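Local coordinates for protein cyanophycinase-like exopeptidase (actinobacterium SCGC AAA027-L06, PDB 6NQC) that probably acts as a serine exopeptidase of family S51, hydrolysing peptide bonds in the manner of its cyanophycinase-like relatives, at residues I23-L28 with I46-A51; G32-L35 with F41-S44; P135-I140 with E176-I181; G152-A157 with V186-N191; L223-R226 with H231-V234. All blocks are in the same frame, centred on the assembly; numbering follows the deposited sequence.

Interaction 1 (I23-L28 with I46-A51)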
# COMPACT_ATOMS: atom_id res chain seq x y z
N ILE A 23 -6.27 -9.30 12.45
CA ILE A 23 -6.00 -8.30 11.43
C ILE A 23 -5.10 -8.94 10.35
O ILE A 23 -4.15 -9.67 10.67
CB ILE A 23 -5.36 -7.06 12.06
CG1 ILE A 23 -6.34 -6.36 13.00
CG2 ILE A 23 -4.92 -6.09 11.01
CD1 ILE A 23 -5.70 -5.33 13.89
N GLY A 24 -5.36 -8.60 9.09
CA GLY A 24 -4.64 -9.15 7.97
C GLY A 24 -3.23 -8.61 7.85
O GLY A 24 -2.80 -7.63 8.47
N SER A 25 -2.47 -9.27 6.99
CA SER A 25 -1.11 -8.81 6.71
C SER A 25 -1.16 -7.44 6.04
O SER A 25 -2.05 -7.13 5.25
CB SER A 25 -0.39 -9.78 5.79
OG SER A 25 -0.25 -11.04 6.45
N LEU A 26 -0.15 -6.62 6.35
CA LEU A 26 -0.03 -5.26 5.85
C LEU A 26 1.32 -5.12 5.16
O LEU A 26 2.37 -5.26 5.81
CB LEU A 26 -0.16 -4.25 6.98
CG LEU A 26 -0.32 -2.78 6.56
CD1 LEU A 26 -1.48 -2.60 5.65
CD2 LEU A 26 -0.52 -1.98 7.84
N GLY A 27 1.30 -4.81 3.87
CA GLY A 27 2.50 -4.67 3.07
C GLY A 27 2.73 -3.22 2.62
O GLY A 27 1.85 -2.58 2.06
N LEU A 28 3.95 -2.76 2.86
CA LEU A 28 4.43 -1.45 2.37
C LEU A 28 5.51 -1.68 1.34
O LEU A 28 6.58 -2.24 1.65
CB LEU A 28 4.96 -0.62 3.55
CG LEU A 28 4.11 -0.63 4.81
CD1 LEU A 28 4.80 0.06 5.96
CD2 LEU A 28 2.78 0.03 4.50
N ILE A 46 -1.49 -13.18 -0.54
CA ILE A 46 -2.75 -13.82 -0.89
C ILE A 46 -2.96 -15.05 -0.03
O ILE A 46 -4.07 -15.29 0.49
CB ILE A 46 -2.76 -14.20 -2.38
CG1 ILE A 46 -2.73 -12.95 -3.21
CG2 ILE A 46 -3.99 -15.07 -2.69
CD1 ILE A 46 -2.28 -13.19 -4.64
N GLU A 47 -1.89 -15.82 0.18
CA GLU A 47 -1.94 -16.99 1.06
C GLU A 47 -2.32 -16.61 2.49
O GLU A 47 -3.10 -17.31 3.12
CB GLU A 47 -0.59 -17.69 1.03
CG GLU A 47 -0.30 -18.37 -0.28
CD GLU A 47 1.10 -18.98 -0.33
OE1 GLU A 47 2.03 -18.45 0.31
OE2 GLU A 47 1.25 -20.01 -1.01
N ASP A 48 -1.79 -15.49 2.99
CA ASP A 48 -2.15 -15.04 4.32
C ASP A 48 -3.66 -14.82 4.45
O ASP A 48 -4.28 -15.20 5.45
CB ASP A 48 -1.39 -13.75 4.64
CG ASP A 48 0.12 -13.97 4.90
OD1 ASP A 48 0.57 -15.11 5.09
OD2 ASP A 48 0.88 -12.96 4.95
N GLY A 49 -4.26 -14.16 3.46
CA GLY A 49 -5.69 -13.88 3.54
C GLY A 49 -6.52 -15.14 3.34
O GLY A 49 -7.58 -15.31 3.97
N ILE A 50 -6.06 -16.02 2.46
CA ILE A 50 -6.71 -17.32 2.28
C ILE A 50 -6.75 -18.08 3.61
O ILE A 50 -7.78 -18.63 4.00
CB ILE A 50 -5.99 -18.13 1.18
CG1 ILE A 50 -6.39 -17.62 -0.21
CG2 ILE A 50 -6.32 -19.64 1.30
CD1 ILE A 50 -5.52 -18.13 -1.36
N ALA A 51 -5.62 -18.11 4.33
CA ALA A 51 -5.55 -18.82 5.60
C ALA A 51 -6.54 -18.25 6.59
O ALA A 51 -7.08 -18.98 7.43
CB ALA A 51 -4.13 -18.74 6.15
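S25 and D48 meet through a short hydrogen bond, in which the serine hydroxyl OG of S25 donates to the carboxylate oxygen OD2 of D48 at 2.7 Å. The donor comes in from above the carboxylate, 44° out of its plane, rather than along the flat of the group. Behind the bond the approach is looser, with CB of S25 3.5 Å from OD2 of D48 and the CA atoms of S25 and D48 6.8 Å apart. Each group is turned opposite its own carbonyl carbon and beside its backbone N, S25 at chi1 -63° and D48 at -72°, and this brings OG of S25 over the carboxylate of D48. A hydroxyl suits position 25 because it can give and take at once: while donating to D48, OG of S25 also accepts the backbone N-H of S227. OD2 of D48 is likewise gripped twice, since the guanidinium of R226 forms a salt bridge to it. That positive charge would probably help keep the acid ionised. In the fold, the bond ties the lead-in of the central strand 26-29 to the last turn of helix 39-51, which packs beside the sheet. On the same strand, backbone bonds join G27 to L150 and G152 of strand 149-153 on one flank and L26 to K225 of strand 221-225 on the other.

Interaction 2 (G32-L35 with F41-S44)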
# COMPACT_ATOMS: atom_id res chain seq x y z
N GLY A 32 7.55 -1.53 -7.70
CA GLY A 32 7.65 -2.83 -8.34
C GLY A 32 6.42 -3.68 -8.21
O GLY A 32 6.54 -4.91 -8.32
N GLU A 33 5.25 -3.07 -7.97
CA GLU A 33 4.02 -3.84 -7.89
C GLU A 33 3.86 -4.70 -9.14
O GLU A 33 4.23 -4.30 -10.25
CB GLU A 33 2.81 -2.94 -7.69
CG GLU A 33 2.44 -2.05 -8.88
CD GLU A 33 3.08 -0.68 -8.80
OE1 GLU A 33 4.24 -0.58 -9.19
OE2 GLU A 33 2.43 0.27 -8.31
N TYR A 34 3.29 -5.89 -8.93
CA TYR A 34 2.87 -6.80 -9.99
C TYR A 34 4.03 -7.32 -10.82
O TYR A 34 3.81 -7.89 -11.90
CB TYR A 34 1.82 -6.17 -10.90
CG TYR A 34 0.66 -5.51 -10.18
CD1 TYR A 34 0.27 -5.97 -8.93
CD2 TYR A 34 -0.02 -4.44 -10.72
CE1 TYR A 34 -0.77 -5.38 -8.23
CE2 TYR A 34 -1.10 -3.83 -10.02
CZ TYR A 34 -1.46 -4.33 -8.78
OH TYR A 34 -2.49 -3.78 -8.04
N LEU A 35 5.26 -7.18 -10.37
CA LEU A 35 6.37 -7.65 -11.21
C LEU A 35 6.97 -8.96 -10.69
O LEU A 35 6.79 -9.32 -9.51
CB LEU A 35 7.47 -6.60 -11.35
CG LEU A 35 7.05 -5.37 -12.17
CD1 LEU A 35 8.28 -4.52 -12.47
CD2 LEU A 35 6.28 -5.70 -13.45
N PHE A 41 6.40 -12.43 -2.90
CA PHE A 41 5.84 -11.59 -1.85
C PHE A 41 4.33 -11.45 -2.01
O PHE A 41 3.57 -11.63 -1.03
CB PHE A 41 6.50 -10.21 -1.85
CG PHE A 41 5.88 -9.26 -0.87
CD1 PHE A 41 5.89 -9.55 0.49
CD2 PHE A 41 5.29 -8.10 -1.30
CE1 PHE A 41 5.30 -8.68 1.40
CE2 PHE A 41 4.73 -7.21 -0.41
CZ PHE A 41 4.72 -7.52 0.94
N GLU A 42 3.87 -11.09 -3.22
CA GLU A 42 2.43 -10.87 -3.43
C GLU A 42 1.66 -12.18 -3.20
O GLU A 42 0.57 -12.18 -2.60
CB GLU A 42 2.16 -10.29 -4.83
CG GLU A 42 2.60 -8.79 -4.92
CD GLU A 42 2.64 -8.18 -6.31
OE1 GLU A 42 2.11 -8.79 -7.28
OE2 GLU A 42 3.18 -7.06 -6.41
N LYS A 43 2.21 -13.30 -3.68
CA LYS A 43 1.58 -14.60 -3.42
C LYS A 43 1.43 -14.88 -1.94
O LYS A 43 0.37 -15.36 -1.49
CB LYS A 43 2.37 -15.72 -4.08
CG LYS A 43 1.62 -17.04 -4.06
CD LYS A 43 2.41 -18.18 -4.75
CE LYS A 43 1.94 -19.54 -4.21
NZ LYS A 43 2.02 -20.64 -5.21
N SER A 44 2.48 -14.64 -1.15
CA SER A 44 2.40 -14.88 0.28
C SER A 44 1.30 -14.05 0.94
O SER A 44 0.66 -14.51 1.90
CB SER A 44 3.76 -14.58 0.94
OG SER A 44 4.08 -13.18 0.93
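The type II beta turn from G32 to L35 faces helix 39-51 with the amide of its third residue, and the CA atoms of Y34 and E42 lie 7.7 Å apart. Y34 has a positive phi (65°), the left-handed conformation that this corner of a type II turn requires, and the closing bond from L35 N to G32 O is weak at 3.3 Å. Glycine suits position 32, where phi is also positive and a CB would press on the preceding carbonyl. From the helix, OE2 of E42 accepts N of Y34 at 2.8 Å, nearly straight at 164°, and receives it on its syn lone pair. Glutamate has the reach for this because its chain runs extended beyond CG. The other oxygen, OE1 of E42, receives NE2 of Q83, which in turn reaches L35 O, so the buried acid is held at both oxygens. E33 lays CG over a face of the Y34 ring and sends OE2 to the amide of G121. The carboxylate of E42 stands close to perpendicular to that ring, and its OE1 lies in the ring plane at the edge, 3.7 Å from CD1 of Y34.

Interaction 3 (P135-I140 with E176-I181)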
# COMPACT_ATOMS: atom_id res chain seq x y z
N PRO A 135 -17.54 4.71 1.25
CA PRO A 135 -17.99 3.36 1.57
C PRO A 135 -17.00 2.31 1.09
O PRO A 135 -16.79 1.31 1.76
CB PRO A 135 -19.35 3.25 0.86
CG PRO A 135 -19.49 4.43 0.01
CD PRO A 135 -18.56 5.49 0.49
N LEU A 136 -16.33 2.55 -0.04
CA LEU A 136 -15.35 1.57 -0.54
C LEU A 136 -14.18 1.43 0.44
O LEU A 136 -13.73 0.31 0.75
CB LEU A 136 -14.85 2.00 -1.92
CG LEU A 136 -13.87 1.00 -2.54
CD1 LEU A 136 -14.66 -0.16 -3.12
CD2 LEU A 136 -13.02 1.65 -3.58
N TRP A 137 -13.67 2.55 0.94
CA TRP A 137 -12.59 2.48 1.91
C TRP A 137 -13.05 1.74 3.18
O TRP A 137 -12.31 0.93 3.73
CB TRP A 137 -12.06 3.89 2.26
CG TRP A 137 -11.26 3.75 3.48
CD1 TRP A 137 -11.59 4.14 4.74
CD2 TRP A 137 -10.00 3.07 3.58
NE1 TRP A 137 -10.62 3.73 5.63
CE2 TRP A 137 -9.63 3.09 4.94
CE3 TRP A 137 -9.18 2.43 2.66
CZ2 TRP A 137 -8.46 2.50 5.40
CZ3 TRP A 137 -8.01 1.86 3.12
CH2 TRP A 137 -7.66 1.90 4.47
N GLN A 138 -14.26 2.03 3.66
CA GLN A 138 -14.74 1.34 4.85
C GLN A 138 -14.80 -0.17 4.60
O GLN A 138 -14.42 -0.97 5.47
CB GLN A 138 -16.09 1.91 5.27
CG GLN A 138 -16.53 1.53 6.67
CD GLN A 138 -15.48 1.83 7.72
OE1 GLN A 138 -14.68 2.76 7.56
NE2 GLN A 138 -15.44 1.03 8.78
N GLY A 139 -15.25 -0.59 3.42
CA GLY A 139 -15.18 -2.01 3.05
C GLY A 139 -13.77 -2.58 3.08
O GLY A 139 -13.54 -3.68 3.61
N ILE A 140 -12.83 -1.88 2.47
CA ILE A 140 -11.44 -2.33 2.47
C ILE A 140 -10.91 -2.46 3.90
O ILE A 140 -10.24 -3.44 4.26
CB ILE A 140 -10.57 -1.37 1.64
CG1 ILE A 140 -11.05 -1.36 0.19
CG2 ILE A 140 -9.07 -1.75 1.75
CD1 ILE A 140 -10.53 -0.22 -0.62
N GLU A 176 -4.59 14.61 4.13
CA GLU A 176 -4.99 13.55 5.04
C GLU A 176 -5.03 12.21 4.31
O GLU A 176 -5.64 12.06 3.26
CB GLU A 176 -6.36 13.89 5.62
CG GLU A 176 -6.90 12.89 6.62
CD GLU A 176 -8.18 13.40 7.33
OE1 GLU A 176 -8.45 14.63 7.27
OE2 GLU A 176 -8.89 12.57 7.95
N GLY A 177 -4.33 11.22 4.88
CA GLY A 177 -4.38 9.86 4.41
C GLY A 177 -5.37 9.02 5.20
O GLY A 177 -6.19 9.53 5.97
N PHE A 178 -5.29 7.72 4.98
CA PHE A 178 -6.26 6.79 5.56
C PHE A 178 -5.95 6.50 7.02
O PHE A 178 -6.85 6.13 7.76
CB PHE A 178 -6.27 5.50 4.76
CG PHE A 178 -6.53 5.68 3.28
CD1 PHE A 178 -7.35 6.70 2.82
CD2 PHE A 178 -5.95 4.83 2.36
CE1 PHE A 178 -7.58 6.84 1.47
CE2 PHE A 178 -6.16 4.98 1.01
CZ PHE A 178 -6.98 5.93 0.55
N GLY A 179 -4.68 6.64 7.44
CA GLY A 179 -4.31 6.58 8.84
C GLY A 179 -4.38 5.21 9.49
O GLY A 179 -4.63 5.12 10.68
N ILE A 180 -4.10 4.15 8.76
CA ILE A 180 -4.11 2.83 9.38
C ILE A 180 -2.77 2.36 9.90
O ILE A 180 -2.73 1.40 10.68
CB ILE A 180 -4.67 1.79 8.38
CG1 ILE A 180 -3.82 1.75 7.14
CG2 ILE A 180 -6.14 2.11 8.12
CD1 ILE A 180 -3.99 0.47 6.40
N ILE A 181 -1.66 2.93 9.45
CA ILE A 181 -0.43 2.86 10.22
C ILE A 181 -0.35 4.19 10.96
O ILE A 181 -0.11 5.26 10.37
CB ILE A 181 0.79 2.57 9.35
CG1 ILE A 181 0.89 3.49 8.14
CG2 ILE A 181 0.70 1.15 8.81
CD1 ILE A 181 2.08 3.21 7.30
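W137 carries its indole away from the helix with CG trans to the backbone N (chi1 165°), while F178 holds its ring opposite its own carbonyl carbon (chi1 -55°), and the two aromatic groups come together face to face. The stack is offset and not quite parallel: the six-membered ring of W137 and the ring of F178 have centroids 4.5 Å apart and planes inclined by 23°. Between the two rings the nearest atoms are CD2 of F178 and CZ3 of W137, 3.7 Å apart. The benzylic carbon joins in as well, for CB of F178 makes a CH-pi contact over the same six-membered ring, 4.0 Å from its centroid. Thus both the ring and its stem rest on the indole. I180 reaches the tryptophan differently, its branch methyl CG2 lying in the ring plane at the edge, 3.6 Å from CZ2 of W137. A large flat residue suits position 137, offering a face to one partner and a rim to another. Between these partners G179 takes a positive phi, readily adopted by glycine, as the loop passes from one side chain to the other. The contact links helix 135-145 to the loop between strands 175-176 and 184-187. Around it, W137 also rests on F119 of strand 116-119, F178 touches V159 just beyond helix 155-158, and I180 packs on L26 of strand 26-29.

Interaction 4 (G152-A157 with V186-N191)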
# COMPACT_ATOMS: atom_id res chain seq x y z
N GLY A 152 0.16 -1.53 -0.28
CA GLY A 152 0.24 -0.38 -1.13
C GLY A 152 1.66 -0.16 -1.60
O GLY A 152 2.62 -0.34 -0.84
N CYS A 153 1.78 0.19 -2.87
CA CYS A 153 3.07 0.39 -3.51
C CYS A 153 3.23 1.85 -3.90
O CYS A 153 2.32 2.44 -4.50
CB CYS A 153 3.18 -0.51 -4.74
SG CYS A 153 4.67 -0.27 -5.66
N SER A 154 4.36 2.44 -3.50
CA SER A 154 4.71 3.83 -3.79
C SER A 154 3.62 4.75 -3.23
O SER A 154 3.45 4.82 -2.01
CB SER A 154 4.93 4.00 -5.30
OG SER A 154 5.52 5.26 -5.53
N ALA A 155 2.85 5.42 -4.11
CA ALA A 155 1.75 6.24 -3.63
C ALA A 155 0.83 5.45 -2.73
O ALA A 155 0.23 6.00 -1.79
CB ALA A 155 0.94 6.82 -4.80
N GLY A 156 0.63 4.16 -3.05
CA GLY A 156 -0.27 3.33 -2.27
C GLY A 156 0.20 3.07 -0.86
O GLY A 156 -0.60 2.86 0.05
N ALA A 157 1.51 3.07 -0.67
CA ALA A 157 2.06 2.99 0.67
C ALA A 157 1.97 4.34 1.39
O ALA A 157 1.72 4.39 2.60
CB ALA A 157 3.50 2.51 0.59
N VAL A 186 5.96 6.37 5.25
CA VAL A 186 6.86 5.74 4.29
C VAL A 186 7.24 6.73 3.19
O VAL A 186 6.37 7.37 2.57
CB VAL A 186 6.19 4.51 3.62
CG1 VAL A 186 6.99 4.04 2.39
CG2 VAL A 186 5.98 3.43 4.65
N ILE A 187 8.53 6.78 2.88
CA ILE A 187 9.04 7.39 1.67
C ILE A 187 9.40 6.24 0.71
O ILE A 187 10.33 5.48 1.02
CB ILE A 187 10.25 8.29 1.94
CG1 ILE A 187 9.82 9.39 2.90
CG2 ILE A 187 10.73 8.88 0.64
CD1 ILE A 187 10.96 10.19 3.50
N PRO A 188 8.69 6.08 -0.40
CA PRO A 188 8.98 4.98 -1.33
C PRO A 188 10.10 5.37 -2.28
O PRO A 188 10.62 6.45 -2.20
CB PRO A 188 7.66 4.80 -2.08
CG PRO A 188 7.01 6.19 -2.05
CD PRO A 188 7.48 6.84 -0.77
N HIS A 189 10.42 4.46 -3.22
CA HIS A 189 11.43 4.75 -4.25
C HIS A 189 12.64 5.40 -3.59
O HIS A 189 13.19 6.38 -4.14
CB HIS A 189 10.90 5.71 -5.32
CG HIS A 189 9.76 5.18 -6.13
ND1 HIS A 189 9.93 4.36 -7.23
CD2 HIS A 189 8.43 5.40 -6.05
CE1 HIS A 189 8.76 4.06 -7.75
NE2 HIS A 189 7.82 4.68 -7.04
N PHE A 190 13.02 4.94 -2.40
CA PHE A 190 13.89 5.77 -1.57
C PHE A 190 15.25 6.04 -2.21
O PHE A 190 15.83 7.12 -2.03
CB PHE A 190 14.13 5.13 -0.23
CG PHE A 190 14.80 6.04 0.77
CD1 PHE A 190 14.12 7.09 1.34
CD2 PHE A 190 16.09 5.81 1.15
CE1 PHE A 190 14.73 7.90 2.25
CE2 PHE A 190 16.70 6.64 2.10
CZ PHE A 190 16.02 7.67 2.62
N ASN A 191 15.75 5.08 -2.95
CA ASN A 191 17.06 5.18 -3.57
C ASN A 191 17.07 6.10 -4.77
O ASN A 191 18.15 6.47 -5.23
CB ASN A 191 17.58 3.77 -3.94
CG ASN A 191 16.64 3.02 -4.86
OD1 ASN A 191 15.45 2.83 -4.55
ND2 ASN A 191 17.17 2.55 -6.00
O HOH W 1 3.12 6.12 4.53
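The segment 152-157 meets 186-191 chiefly through S154, which faces P188 and H189 at a sharp turn from strand to helix. At its start G152 runs in the strand, and glycine fits there because a CB would collide with the carbonyl O of G156. C153 then closes the turn by accepting, at its O, the amide N of G156, 2.8 Å away. S154 itself has an unusual backbone conformation, with a positive phi (57°), that puts it at the tip of the bend. Its OG extends trans to the backbone N (chi1 -168°) and lies in the plane of the H189 ring, 2.8 Å from NE2 of H189. The bond donated by NE2 is weak, with an N-H...O angle of only 116°. CA of S154 also packs on CB of P188 at 3.5 Å. Beyond it, G156 again has no CB to crowd the bend, here against C153 N. A157 turns its methyl toward V186, CB of A157 to CG1 of V186 4.2 Å, and a water bridges A157 O and V186 N. At the other ring nitrogen, ND1 of H189 bonds OE2 of E219, which helps set the ring's rotation. A serine on a strand-turn-helix bend within G-x-S-x-G matches the nucleophile elbow, and the S154, H189 and E219 chain is consistent with the probable Ser-His-Glu triad of S51 peptidases.

Interaction 5 (L223-R226 with H231-V234)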
# COMPACT_ATOMS: atom_id res chain seq x y z
N LEU A 223 8.24 -3.92 3.20
CA LEU A 223 8.17 -4.21 4.62
C LEU A 223 6.78 -4.75 4.89
O LEU A 223 5.79 -4.17 4.44
CB LEU A 223 8.45 -2.95 5.44
CG LEU A 223 8.73 -3.11 6.93
CD1 LEU A 223 10.11 -3.77 7.12
CD2 LEU A 223 8.68 -1.74 7.60
N VAL A 224 6.69 -5.87 5.62
CA VAL A 224 5.43 -6.54 5.84
C VAL A 224 5.28 -6.85 7.32
O VAL A 224 6.23 -7.29 7.98
CB VAL A 224 5.31 -7.84 5.01
CG1 VAL A 224 6.38 -8.82 5.43
CG2 VAL A 224 3.94 -8.43 5.17
N LYS A 225 4.08 -6.63 7.83
CA LYS A 225 3.69 -7.10 9.16
C LYS A 225 2.69 -8.23 8.91
O LYS A 225 1.56 -7.98 8.50
CB LYS A 225 3.07 -6.01 10.03
CG LYS A 225 2.62 -6.55 11.43
CD LYS A 225 1.77 -5.55 12.20
CE LYS A 225 2.60 -4.45 12.82
NZ LYS A 225 1.74 -3.46 13.60
N ARG A 226 3.10 -9.46 9.16
CA ARG A 226 2.23 -10.58 8.83
C ARG A 226 1.09 -10.73 9.84
O ARG A 226 1.23 -10.41 11.02
CB ARG A 226 3.05 -11.87 8.77
CG ARG A 226 4.18 -11.86 7.80
CD ARG A 226 3.77 -12.41 6.49
NE ARG A 226 4.88 -12.35 5.53
CZ ARG A 226 4.72 -12.41 4.21
NH1 ARG A 226 3.49 -12.56 3.74
NH2 ARG A 226 5.77 -12.33 3.38
N HIS A 231 5.66 -7.66 14.50
CA HIS A 231 6.89 -7.09 13.97
C HIS A 231 6.78 -6.96 12.46
O HIS A 231 5.92 -7.53 11.80
CB HIS A 231 8.11 -7.95 14.34
CG HIS A 231 8.08 -9.31 13.73
ND1 HIS A 231 7.26 -10.31 14.21
CD2 HIS A 231 8.76 -9.84 12.69
CE1 HIS A 231 7.44 -11.40 13.47
NE2 HIS A 231 8.34 -11.14 12.54
N TRP A 232 7.69 -6.18 11.91
CA TRP A 232 7.75 -5.90 10.49
C TRP A 232 8.99 -6.56 9.92
O TRP A 232 10.08 -6.47 10.49
CB TRP A 232 7.85 -4.41 10.25
CG TRP A 232 6.66 -3.61 10.64
CD1 TRP A 232 6.35 -3.14 11.86
CD2 TRP A 232 5.61 -3.20 9.76
NE1 TRP A 232 5.17 -2.44 11.81
CE2 TRP A 232 4.69 -2.47 10.53
CE3 TRP A 232 5.35 -3.39 8.39
CZ2 TRP A 232 3.54 -1.91 9.98
CZ3 TRP A 232 4.19 -2.86 7.86
CH2 TRP A 232 3.31 -2.12 8.65
N GLN A 233 8.84 -7.16 8.76
CA GLN A 233 9.94 -7.88 8.14
C GLN A 233 10.18 -7.36 6.74
O GLN A 233 9.24 -7.05 6.01
CB GLN A 233 9.65 -9.37 8.13
CG GLN A 233 10.90 -10.22 8.01
CD GLN A 233 10.59 -11.69 7.93
OE1 GLN A 233 9.61 -12.17 8.53
NE2 GLN A 233 11.41 -12.43 7.20
N VAL A 234 11.46 -7.23 6.40
CA VAL A 234 11.90 -6.69 5.13
C VAL A 234 11.87 -7.82 4.11
O VAL A 234 12.24 -8.96 4.44
CB VAL A 234 13.32 -6.10 5.23
CG1 VAL A 234 13.79 -5.59 3.85
CG2 VAL A 234 13.40 -5.03 6.25
O HOH W 2 3.40 -1.23 13.79
O HOH W 3 5.74 -10.00 10.22
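K225 and W232 pack against each other across a beta hairpin, whose strands 221-225 and 232-236 run antiparallel, the short segments at 148°. Followed outward, the lysine first places CB over the centre of the six-membered ring of W232, 3.7 Å from the centroid and only 8° off the ring normal, a CH-pi contact. CG of K225 passes the carbonyl O of H231 at 3.5 Å. The chain then bends (chi3 -77°) and curls back along the indole, bringing CE within 3.4 Å of NE1 of W232. At the tip, NZ of K225 donates to a water at 2.8 Å, and NE1 of W232 donates to the same water. Lysine suits this place because its aliphatic stem covers an aromatic face while its ammonium end stays with water. The backbones are joined at the hydrogen-bonded pair V224 and Q233, by V224 N to Q233 O at 2.8 Å and Q233 N to V224 O at 2.7 Å. The V224 side chain touches F41 and L45 of helix 39-51. In the non-hydrogen-bonded pair L223 and V234, whose side chains lie on the other face, CD1 of the leucine touches CG2 of the valine, and CG of L223 rests on CB of W232. Where the strands separate, a second water accepts from N of R226 and donates to the carbonyl O of H231, each 2.9 Å away.

Interaction 4 is the most deeply placed, its centre about 8 Å from the centre of the chain, while the other four are only partly buried. Interactions 1 and 2 share helix 39-51 and depend on acids, one binding a hydroxyl and the other a backbone amide. Interactions 1 and 5 meet on adjacent strands, 26-29 and 221-225, and R226 reaches both D48 and S44, drawing the helix to the hairpin. Interaction 3 is apolar and aromatic, and its I181 packs against L26 of interaction 1 and W232 of interaction 5. Interaction 5 instead combines regular strand bonds with water-linked polar tips. Next to the probable active site in interaction 4, E33 of interaction 2 touches C153.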